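Local coordinates for peroxidase (Cellulomonas bogoriensis 69B4 = DSM 16987, PDB 6QZO), which binds heme b and, as a member of the DyP-type family, probably acts as a peroxidase that oxidises its substrates with hydrogen peroxide, at residues Leu68-Val73 with Thr163-Gly168; Asp74-Thr79 with Gly368-Gly373; Leu246-Arg251 with Arg257-Gly262. All coordinates share one frame; numbering follows the deposited sequence.

Contact 1 (Leu68-Val73 with Thr163-Gly168); sequences LRVWTV and TKEAQG
Val70 and Glu165 meet obliquely, and what touches is aliphatic on both sides. Val70 CG2 presses on Glu165 CG at 3.4 Å, close for two carbons, and Val70 CB stands 3.6 Å from the same methylene. The glutamate reaches this spot with CG anti to its backbone N (chi1 -152°), then bends at chi2 (68°), which leaves the CG methylene, not the carboxylate, as the part nearest the valine. Beside this pair, Trp71 and Glu165 run alongside each other in opposite senses, the indole plane turned 75° from the carboxylate plane. Glu165 CB comes to 4.0 Å from Trp71 CD1 on the pyrrole part of the ring, while at the benzo end Ala166 CB sits 3.8 Å from Trp71 CZ2. Both approaches are oblique to the ring.

The segments belong to the two helices, 61-78 and 152-165, of a ferredoxin-like beta-alpha-beta-beta-alpha-beta unit, the repeated fold of DyP-type peroxidases. Trp71 fills the seam between the helices and their sheet: it also packs on Leu53, Val143 and Leu145, and its NE1 donates to the backbone O of Leu162, one turn back along the second helix. That bond fixes the rotation of the indole, since it holds the pyrrole edge toward helix 152-165.

No hydrogen bond joins the two segments themselves, and Glu165 lends its methylenes to an apolar seam while its acid end is served elsewhere. Its OE1 accepts from Ala86 N and lies very near Asp74 OD2; that spacing is doubtful in detail, but two acids so close would tend to raise the pKa of one of them, and a proton shared between them would be consistent with it.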
loop_
_atom_site.group_PDB
_atom_site.type_symbol
_atom_site.label_atom_id
_atom_site.label_comp_id
_atom_site.label_asym_id
_atom_site.label_seq_id
_atom_site.Cartn_x
_atom_site.Cartn_y
_atom_site.Cartn_z
ATOM N N LEU A 68 3.602 -27.232 0.082
ATOM C CA LEU A 68 3.257 -26.986 -1.349
ATOM C C LEU A 68 1.845 -27.484 -1.652
ATOM O O LEU A 68 1.169 -26.879 -2.510
ATOM C CB LEU A 68 4.272 -27.692 -2.253
ATOM C CG LEU A 68 5.702 -27.187 -2.145
ATOM C CD1 LEU A 68 6.615 -27.994 -3.061
ATOM C CD2 LEU A 68 5.780 -25.692 -2.464
ATOM N N ARG A 69 1.435 -28.573 -1.012
ATOM C CA ARG A 69 0.108 -29.188 -1.265
ATOM C C ARG A 69 -0.984 -28.330 -0.627
ATOM O O ARG A 69 -1.996 -28.112 -1.302
ATOM C CB ARG A 69 0.042 -30.612 -0.727
ATOM C CG ARG A 69 0.732 -31.665 -1.594
ATOM C CD ARG A 69 0.365 -32.996 -0.975
ATOM N NE ARG A 69 1.020 -34.157 -1.548
ATOM C CZ ARG A 69 0.450 -35.039 -2.365
ATOM N NH1 ARG A 69 -0.796 -34.891 -2.784
ATOM N NH2 ARG A 69 1.159 -36.053 -2.828
ATOM N N VAL A 70 -0.814 -27.883 0.622
ATOM C CA VAL A 70 -1.834 -27.011 1.287
ATOM C C VAL A 70 -1.910 -25.675 0.525
ATOM O O VAL A 70 -3.024 -25.169 0.334
ATOM C CB VAL A 70 -1.600 -26.817 2.797
ATOM C CG1 VAL A 70 -1.747 -28.131 3.550
ATOM C CG2 VAL A 70 -0.258 -26.178 3.110
ATOM N N TRP A 71 -0.776 -25.154 0.063
ATOM C CA TRP A 71 -0.725 -23.883 -0.712
ATOM C C TRP A 71 -1.455 -24.052 -2.046
ATOM O O TRP A 71 -2.164 -23.122 -2.455
ATOM C CB TRP A 71 0.710 -23.422 -0.926
ATOM C CG TRP A 71 1.263 -22.610 0.202
ATOM C CD1 TRP A 71 0.586 -22.055 1.250
ATOM C CD2 TRP A 71 2.638 -22.214 0.354
ATOM N NE1 TRP A 71 1.454 -21.375 2.051
ATOM C CE2 TRP A 71 2.716 -21.444 1.528
ATOM C CE3 TRP A 71 3.806 -22.463 -0.368
ATOM C CZ2 TRP A 71 3.915 -20.907 1.989
ATOM C CZ3 TRP A 71 4.991 -21.934 0.090
ATOM C CH2 TRP A 71 5.040 -21.177 1.253
ATOM N N THR A 72 -1.283 -25.199 -2.701
ATOM C CA THR A 72 -1.957 -25.490 -3.996
ATOM C C THR A 72 -3.470 -25.373 -3.806
ATOM O O THR A 72 -4.122 -24.704 -4.611
ATOM C CB THR A 72 -1.538 -26.850 -4.550
ATOM O OG1 THR A 72 -0.124 -26.784 -4.766
ATOM C CG2 THR A 72 -2.272 -27.181 -5.831
ATOM N N VAL A 73 -4.003 -25.978 -2.753
ATOM C CA VAL A 73 -5.458 -25.877 -2.417
ATOM C C VAL A 73 -5.839 -24.394 -2.293
ATOM O O VAL A 73 -6.797 -23.975 -2.978
ATOM C CB VAL A 73 -5.794 -26.655 -1.137
ATOM C CG1 VAL A 73 -7.244 -26.466 -0.743
ATOM C CG2 VAL A 73 -5.482 -28.140 -1.293
ATOM N N THR A 163 0.137 -17.357 4.575
ATOM C CA THR A 163 1.112 -17.224 5.684
ATOM C C THR A 163 0.696 -18.159 6.820
ATOM O O THR A 163 1.561 -18.914 7.314
ATOM C CB THR A 163 1.233 -15.768 6.149
ATOM O OG1 THR A 163 1.641 -14.995 5.025
ATOM C CG2 THR A 163 2.227 -15.577 7.272
ATOM N N LYS A 164 -0.574 -18.099 7.230
ATOM C CA LYS A 164 -1.146 -18.965 8.290
ATOM C C LYS A 164 -0.976 -20.445 7.931
ATOM O O LYS A 164 -0.704 -21.238 8.840
ATOM C CB LYS A 164 -2.641 -18.683 8.458
ATOM C CG LYS A 164 -2.985 -17.516 9.349
ATOM C CD LYS A 164 -4.448 -17.114 9.241
ATOM C CE LYS A 164 -5.382 -18.188 9.753
ATOM N NZ LYS A 164 -6.796 -17.716 9.789
ATOM N N GLU A 165 -1.179 -20.801 6.664
ATOM C CA GLU A 165 -1.137 -22.209 6.193
ATOM C C GLU A 165 0.254 -22.804 6.439
ATOM O O GLU A 165 0.328 -24.017 6.697
ATOM C CB GLU A 165 -1.470 -22.276 4.707
ATOM C CG GLU A 165 -2.101 -23.577 4.311
ATOM C CD GLU A 165 -3.478 -23.721 4.908
ATOM O OE1 GLU A 165 -4.416 -23.046 4.419
ATOM O OE2 GLU A 165 -3.604 -24.488 5.895
ATOM N N ALA A 166 1.305 -21.976 6.371
ATOM C CA ALA A 166 2.722 -22.378 6.502
ATOM C C ALA A 166 3.160 -22.403 7.973
ATOM O O ALA A 166 4.326 -22.796 8.231
ATOM C CB ALA A 166 3.591 -21.446 5.704
ATOM N N GLN A 167 2.282 -22.018 8.903
ATOM C CA GLN A 167 2.632 -21.900 10.350
ATOM C C GLN A 167 3.191 -23.260 10.801
ATOM O O GLN A 167 2.494 -24.305 10.583
ATOM C CB GLN A 167 1.423 -21.465 11.194
ATOM C CG GLN A 167 1.766 -20.496 12.334
ATOM C CD GLN A 167 1.321 -19.064 12.092
ATOM O OE1 GLN A 167 2.004 -18.101 12.438
ATOM N NE2 GLN A 167 0.135 -18.893 11.530
ATOM N N GLY A 168 4.407 -23.268 11.357
ATOM C CA GLY A 168 5.070 -24.496 11.835
ATOM C C GLY A 168 5.919 -25.195 10.768
ATOM O O GLY A 168 6.727 -26.067 11.178
#

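Contact 2 (Asp74-Thr79 with Gly368-Gly373)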
loop_
_atom_site.group_PDB
_atom_site.type_symbol
_atom_site.label_atom_id
_atom_site.label_comp_id
_atom_site.label_asym_id
_atom_site.label_seq_id
_atom_site.Cartn_x
_atom_site.Cartn_y
_atom_site.Cartn_z
ATOM N N ASP A 74 -5.093 -23.631 -1.485
ATOM C CA ASP A 74 -5.393 -22.208 -1.172
ATOM C C ASP A 74 -5.299 -21.371 -2.452
ATOM O O ASP A 74 -6.162 -20.514 -2.658
ATOM C CB ASP A 74 -4.474 -21.667 -0.075
ATOM C CG ASP A 74 -4.850 -22.149 1.327
ATOM O OD1 ASP A 74 -5.983 -22.639 1.486
ATOM O OD2 ASP A 74 -3.997 -22.021 2.247
ATOM N N ILE A 75 -4.294 -21.617 -3.290
ATOM C CA ILE A 75 -4.133 -20.884 -4.576
ATOM C C ILE A 75 -5.344 -21.185 -5.466
ATOM O O ILE A 75 -5.908 -20.237 -6.038
ATOM C CB ILE A 75 -2.809 -21.247 -5.267
ATOM C CG1 ILE A 75 -1.598 -20.801 -4.453
ATOM C CG2 ILE A 75 -2.766 -20.650 -6.671
ATOM C CD1 ILE A 75 -0.300 -21.385 -4.948
ATOM N N GLU A 76 -5.728 -22.454 -5.590
ATOM C CA GLU A 76 -6.826 -22.863 -6.506
ATOM C C GLU A 76 -8.136 -22.217 -6.043
ATOM O O GLU A 76 -8.954 -21.833 -6.907
ATOM C CB GLU A 76 -6.931 -24.391 -6.587
ATOM C CG GLU A 76 -5.810 -25.039 -7.385
ATOM C CD GLU A 76 -5.887 -26.547 -7.547
ATOM O OE1 GLU A 76 -6.817 -27.150 -7.017
ATOM O OE2 GLU A 76 -5.079 -27.098 -8.297
ATOM N N ARG A 77 -8.321 -22.095 -4.726
ATOM C CA ARG A 77 -9.541 -21.507 -4.109
ATOM C C ARG A 77 -9.519 -19.979 -4.195
ATOM O O ARG A 77 -10.468 -19.412 -4.755
ATOM C CB ARG A 77 -9.651 -21.942 -2.649
ATOM C CG ARG A 77 -10.332 -23.288 -2.487
ATOM C CD ARG A 77 -9.913 -24.032 -1.243
ATOM N NE ARG A 77 -10.670 -25.271 -1.211
ATOM C CZ ARG A 77 -11.952 -25.347 -0.867
ATOM N NH1 ARG A 77 -12.609 -24.276 -0.472
ATOM N NH2 ARG A 77 -12.562 -26.511 -0.881
ATOM N N LEU A 78 -8.506 -19.334 -3.625
ATOM C CA LEU A 78 -8.465 -17.846 -3.495
ATOM C C LEU A 78 -8.561 -17.213 -4.893
ATOM O O LEU A 78 -9.350 -16.266 -5.055
ATOM C CB LEU A 78 -7.199 -17.412 -2.748
ATOM C CG LEU A 78 -7.127 -17.811 -1.269
ATOM C CD1 LEU A 78 -5.719 -17.617 -0.715
ATOM C CD2 LEU A 78 -8.120 -17.018 -0.433
ATOM N N THR A 79 -7.865 -17.763 -5.887
ATOM C CA THR A 79 -7.789 -17.204 -7.275
ATOM C C THR A 79 -9.142 -17.335 -7.993
ATOM O O THR A 79 -9.330 -16.622 -9.004
ATOM C CB THR A 79 -6.649 -17.832 -8.088
ATOM O OG1 THR A 79 -6.862 -19.242 -8.148
ATOM C CG2 THR A 79 -5.289 -17.547 -7.498
ATOM N N GLY A 368 7.251 -25.191 -13.135
ATOM C CA GLY A 368 6.265 -25.092 -14.216
ATOM C C GLY A 368 4.879 -25.057 -13.617
ATOM O O GLY A 368 4.781 -25.130 -12.387
ATOM N N GLY A 369 3.861 -24.934 -14.459
ATOM C CA GLY A 369 2.454 -24.956 -14.040
ATOM C C GLY A 369 2.003 -26.368 -13.686
ATOM O O GLY A 369 2.854 -27.302 -13.667
ATOM N N TRP A 370 0.706 -26.503 -13.410
ATOM C CA TRP A 370 0.058 -27.760 -12.983
ATOM C C TRP A 370 -1.412 -27.716 -13.398
ATOM O O TRP A 370 -1.895 -26.610 -13.741
ATOM C CB TRP A 370 0.257 -27.979 -11.475
ATOM C CG TRP A 370 -0.665 -27.217 -10.577
ATOM C CD1 TRP A 370 -1.813 -27.686 -10.000
ATOM C CD2 TRP A 370 -0.478 -25.884 -10.071
ATOM N NE1 TRP A 370 -2.379 -26.717 -9.211
ATOM C CE2 TRP A 370 -1.580 -25.603 -9.225
ATOM C CE3 TRP A 370 0.483 -24.883 -10.275
ATOM C CZ2 TRP A 370 -1.741 -24.371 -8.592
ATOM C CZ3 TRP A 370 0.328 -23.671 -9.639
ATOM C CH2 TRP A 370 -0.776 -23.418 -8.817
ATOM N N SER A 371 -2.048 -28.892 -13.409
ATOM C CA SER A 371 -3.459 -29.123 -13.801
ATOM C C SER A 371 -4.240 -29.627 -12.595
ATOM O O SER A 371 -3.604 -30.070 -11.622
ATOM C CB SER A 371 -3.549 -30.113 -14.931
ATOM O OG SER A 371 -2.929 -29.585 -16.085
ATOM N N ALA A 372 -5.567 -29.576 -12.689
ATOM C CA ALA A 372 -6.498 -30.064 -11.649
ATOM C C ALA A 372 -5.983 -31.412 -11.138
ATOM O O ALA A 372 -5.818 -32.303 -11.977
ATOM C CB ALA A 372 -7.886 -30.170 -12.235
ATOM N N GLY A 373 -5.687 -31.531 -9.837
ATOM C CA GLY A 373 -5.263 -32.793 -9.202
ATOM C C GLY A 373 -3.755 -32.915 -9.020
ATOM O O GLY A 373 -3.326 -33.843 -8.343
#
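The indole of Trp370 comes edge-on to helix 61-78 and is met by Glu76 and Ile75. The helix is the first of the N-terminal ferredoxin-like half of the protein; segment 368-373 comes from the C-terminal half, in the loop that follows the last strand of that half's own four-stranded sheet, so the contact ties the chain's tail onto the opposite domain.

Gly368 leads in from strand 356-366. Gly369 is hydrogen-bonded through its backbone to Glu35, and its O also takes Arg379 NH2. Trp370, bonded through its backbone to Gly34, carries the contact. Its CG lies between the backbone N and the carbonyl carbon (chi1 80°), which turns the ring in toward the helix. There Trp370 NE1 donates to Glu76 OE2 over 2.9 Å in a nearly straight bond (162°). The extended glutamate chain delivers its carboxylate almost coplanar with the ring (13° between planes), and the indole N-H meets OE2 on the anti side, a little out of the carboxylate plane. The same OE2 takes His33 NE2, whose ring also stacks edge-to-face with Trp370, so this oxygen is gripped twice and the glutamate's negative charge would probably be eased by both donors.

Ser371 points its CB away from the helix and donates its N to Glu374 OE1, and from there the chain moves on along the surface. The apolar half of the contact lies back at the benzo end of the indole, below the polar bond: Ile75, which also reaches Val101 and Val103 of the sheet beneath, sets its CG2 4.0 Å from Trp370 CH2, near the ring plane.

Contact 3 (Leu246-Arg251 with Arg257-Gly262). With HEM (protoporphyrin IX containing Fe), chain I.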
loop_
_atom_site.group_PDB
_atom_site.type_symbol
_atom_site.label_atom_id
_atom_site.label_comp_id
_atom_site.label_asym_id
_atom_site.label_seq_id
_atom_site.Cartn_x
_atom_site.Cartn_y
_atom_site.Cartn_z
ATOM N N LEU A 246 18.858 17.374 -10.337
ATOM C CA LEU A 246 19.102 17.271 -11.814
ATOM C C LEU A 246 18.021 18.038 -12.570
ATOM O O LEU A 246 16.839 17.869 -12.260
ATOM C CB LEU A 246 19.086 15.820 -12.295
ATOM C CG LEU A 246 20.155 14.873 -11.756
ATOM C CD1 LEU A 246 20.091 13.543 -12.484
ATOM C CD2 LEU A 246 21.548 15.459 -11.855
ATOM N N SER A 247 18.423 18.832 -13.560
ATOM C CA SER A 247 17.527 19.343 -14.627
ATOM C C SER A 247 16.841 18.165 -15.320
ATOM O O SER A 247 17.364 17.040 -15.256
ATOM C CB SER A 247 18.299 20.140 -15.633
ATOM O OG SER A 247 19.073 19.278 -16.449
ATOM N N ARG A 248 15.721 18.445 -15.972
ATOM C CA ARG A 248 15.013 17.523 -16.899
ATOM C C ARG A 248 15.986 16.917 -17.922
ATOM O O ARG A 248 15.907 15.691 -18.157
ATOM C CB ARG A 248 13.927 18.312 -17.631
ATOM C CG ARG A 248 12.791 17.466 -18.173
ATOM C CD ARG A 248 11.591 17.490 -17.240
ATOM N NE ARG A 248 10.453 17.094 -18.056
ATOM C CZ ARG A 248 9.432 16.358 -17.644
ATOM N NH1 ARG A 248 9.317 15.975 -16.379
ATOM N NH2 ARG A 248 8.499 16.026 -18.523
ATOM N N GLY A 249 16.840 17.749 -18.528
ATOM C CA GLY A 249 17.794 17.340 -19.581
ATOM C C GLY A 249 18.784 16.297 -19.079
ATOM O O GLY A 249 19.063 15.324 -19.819
ATOM N N ALA A 250 19.300 16.502 -17.868
ATOM C CA ALA A 250 20.267 15.602 -17.193
ATOM C C ALA A 250 19.583 14.280 -16.819
ATOM O O ALA A 250 20.251 13.240 -16.881
ATOM C CB ALA A 250 20.869 16.289 -15.987
ATOM N N ARG A 251 18.301 14.316 -16.444
ATOM C CA ARG A 251 17.525 13.097 -16.083
ATOM C C ARG A 251 17.258 12.264 -17.332
ATOM O O ARG A 251 17.296 11.027 -17.245
ATOM C CB ARG A 251 16.181 13.448 -15.460
ATOM C CG ARG A 251 16.261 14.004 -14.048
ATOM C CD ARG A 251 14.870 14.332 -13.540
ATOM N NE ARG A 251 14.888 14.644 -12.118
ATOM C CZ ARG A 251 13.810 14.833 -11.366
ATOM N NH1 ARG A 251 12.603 14.739 -11.893
ATOM N NH2 ARG A 251 13.944 15.109 -10.082
ATOM N N ARG A 257 16.125 8.352 -22.669
ATOM C CA ARG A 257 14.725 8.553 -23.140
ATOM C C ARG A 257 14.088 9.763 -22.435
ATOM O O ARG A 257 14.500 10.089 -21.301
ATOM C CB ARG A 257 13.883 7.292 -22.903
ATOM C CG ARG A 257 14.506 6.015 -23.447
ATOM C CD ARG A 257 13.661 4.785 -23.198
ATOM N NE ARG A 257 12.762 4.698 -24.329
ATOM C CZ ARG A 257 12.711 3.736 -25.238
ATOM N NH1 ARG A 257 13.476 2.661 -25.159
ATOM N NH2 ARG A 257 11.842 3.867 -26.227
ATOM N N THR A 258 13.095 10.391 -23.066
ATOM C CA THR A 258 12.434 11.627 -22.558
ATOM C C THR A 258 11.422 11.246 -21.484
ATOM O O THR A 258 10.942 10.089 -21.505
ATOM C CB THR A 258 11.766 12.440 -23.671
ATOM O OG1 THR A 258 10.679 11.660 -24.163
ATOM C CG2 THR A 258 12.717 12.794 -24.793
ATOM N N LEU A 259 11.112 12.169 -20.576
ATOM C CA LEU A 259 10.190 11.891 -19.443
ATOM C C LEU A 259 8.746 12.038 -19.912
ATOM O O LEU A 259 7.903 11.219 -19.489
ATOM C CB LEU A 259 10.543 12.812 -18.274
ATOM C CG LEU A 259 11.829 12.400 -17.562
ATOM C CD1 LEU A 259 12.424 13.560 -16.774
ATOM C CD2 LEU A 259 11.569 11.194 -16.662
ATOM N N ARG A 260 8.480 12.992 -20.803
ATOM C CA ARG A 260 7.100 13.288 -21.253
ATOM C C ARG A 260 6.590 12.086 -22.051
ATOM O O ARG A 260 5.675 11.421 -21.550
ATOM C CB ARG A 260 7.042 14.594 -22.048
ATOM C CG ARG A 260 5.622 15.090 -22.301
ATOM C CD ARG A 260 5.577 16.389 -23.093
ATOM N NE ARG A 260 5.319 16.329 -24.543
ATOM C CZ ARG A 260 6.253 16.232 -25.494
ATOM N NH1 ARG A 260 7.533 16.123 -25.175
ATOM N NH2 ARG A 260 5.892 16.219 -26.769
ATOM N N THR A 261 7.178 11.800 -23.219
ATOM C CA THR A 261 6.653 10.803 -24.191
ATOM C C THR A 261 7.222 9.410 -23.882
ATOM O O THR A 261 6.514 8.413 -24.154
ATOM C CB THR A 261 6.966 11.212 -25.632
ATOM O OG1 THR A 261 8.385 11.306 -25.741
ATOM C CG2 THR A 261 6.374 12.550 -26.029
ATOM N N GLY A 262 8.434 9.338 -23.323
ATOM C CA GLY A 262 9.173 8.076 -23.101
ATOM C C GLY A 262 9.935 7.644 -24.353
ATOM O O GLY A 262 10.341 6.483 -24.429
HETATM C CHA HEM I . 15.161 0.080 -19.292
HETATM C CHB HEM I . 14.540 2.468 -15.161
HETATM C CHC HEM I . 17.238 -0.819 -12.869
HETATM C CHD HEM I . 17.515 -3.427 -16.913
HETATM C C1A HEM I . 14.793 1.018 -18.367
HETATM C C2A HEM I . 14.121 2.235 -18.680
HETATM C C3A HEM I . 13.963 2.910 -17.513
HETATM C C4A HEM I . 14.501 2.103 -16.486
HETATM C CMA HEM I . 13.316 4.267 -17.313
HETATM C CAA HEM I . 13.714 2.729 -20.057
HETATM C CBA HEM I . 12.316 2.282 -20.483
HETATM C CGA HEM I . 12.336 0.821 -20.795
HETATM O O1A HEM I . 12.036 0.028 -19.859
HETATM O O2A HEM I . 12.658 0.427 -21.951
HETATM C C1B HEM I . 15.240 1.758 -14.193
HETATM C C2B HEM I . 15.310 2.201 -12.844
HETATM C C3B HEM I . 16.080 1.278 -12.178
HETATM C C4B HEM I . 16.463 0.284 -13.190
HETATM C CMB HEM I . 14.638 3.444 -12.269
HETATM C CAB HEM I . 16.434 1.168 -10.749
HETATM C CBB HEM I . 15.847 1.874 -9.783
HETATM C C1C HEM I . 17.546 -1.827 -13.752
HETATM C C2C HEM I . 18.306 -2.948 -13.421
HETATM C C3C HEM I . 18.416 -3.723 -14.552
HETATM C C4C HEM I . 17.687 -3.038 -15.603
HETATM C CMC HEM I . 18.931 -3.307 -12.101
HETATM C CAC HEM I . 19.189 -4.984 -14.409
HETATM C CBC HEM I . 19.403 -5.864 -15.349
HETATM C C1D HEM I . 16.879 -2.645 -17.899
HETATM C C2D HEM I . 16.753 -3.091 -19.298
HETATM C C3D HEM I . 16.118 -2.111 -19.965
HETATM C C4D HEM I . 15.849 -1.075 -18.953
HETATM C CMD HEM I . 17.253 -4.368 -19.953
HETATM C CAD HEM I . 15.759 -2.103 -21.456
HETATM C CBD HEM I . 16.903 -1.489 -22.289
HETATM C CGD HEM I . 16.686 -1.475 -23.799
HETATM O O1D HEM I . 16.877 -2.505 -24.479
HETATM O O2D HEM I . 16.344 -0.420 -24.405
HETATM N NA HEM I . 15.016 0.953 -17.023
HETATM N NB HEM I . 15.936 0.633 -14.354
HETATM N NC HEM I . 17.181 -1.875 -15.065
HETATM N ND HEM I . 16.320 -1.435 -17.754
HETATM FE FE HEM I . 16.172 -0.413 -16.169
#
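Arg248 lays one face of its guanidinium over Leu259 CB, which stands 3.8 Å from Arg248 CZ and is offset toward the rim of the group. To get there the arginine swings CG to the far side from the backbone N (chi1 -157°) and bends at chi2, so that the methylenes follow the leucine as well: Arg248 CD is 4.0 Å from Leu259 CD1. That methyl is also touched by Arg251 CB, likewise at 4.0 Å, the two side chains crossing at about a right angle, so the leucine is touched by two arginines one turn apart.

Ser247 is the N-cap of helix 248-255, its OG accepting from Ala250 N at 3.1 Å, and the helix with its following loop forms part of the heme-binding C-terminal ferredoxin-like half of the DyP fold. Both arginine ends reach the second subunit: Arg248 NH2 forms a salt bridge with its Glu91, and Arg251 NH1 with its Glu89, while within the chain Arg251 also bridges to Asp244 and makes a cation-pi contact with Trp243. Replacing Arg248 by an alanine would probably bare one side of Leu259 and leave Glu91 of the second subunit without this counter-charge.

At the start of the loop, Arg257 turns the other way, toward the heme pocket. Its NE donates to Gly262 O over 3.0 Å, closing the loop on itself, while Arg257 CD packs 3.8 Å from CAA of the heme propionate arm.

In the fold
From the N terminus, helix 61-78 opens contact 1 and, one turn later, contact 2; the two share this helix and touch where Thr72 packs on Trp370. Contact 1 closes first, when helix 152-165 returns beside it after 89 residues, completing the helical layer of the N-terminal half. In the C-terminal half contact 3 opens and shuts within seventeen residues near the heme. Only after the last strand does 368-373 close contact 2, which therefore crosses contact 1, spans contact 3 and joins the two halves. Contacts 1 and 3 lie about 46 Å apart between centres, yet the dimer relates them: Lys164 pairs with Asp244 of the second subunit, and in this chain Asp244 bridges to Arg251.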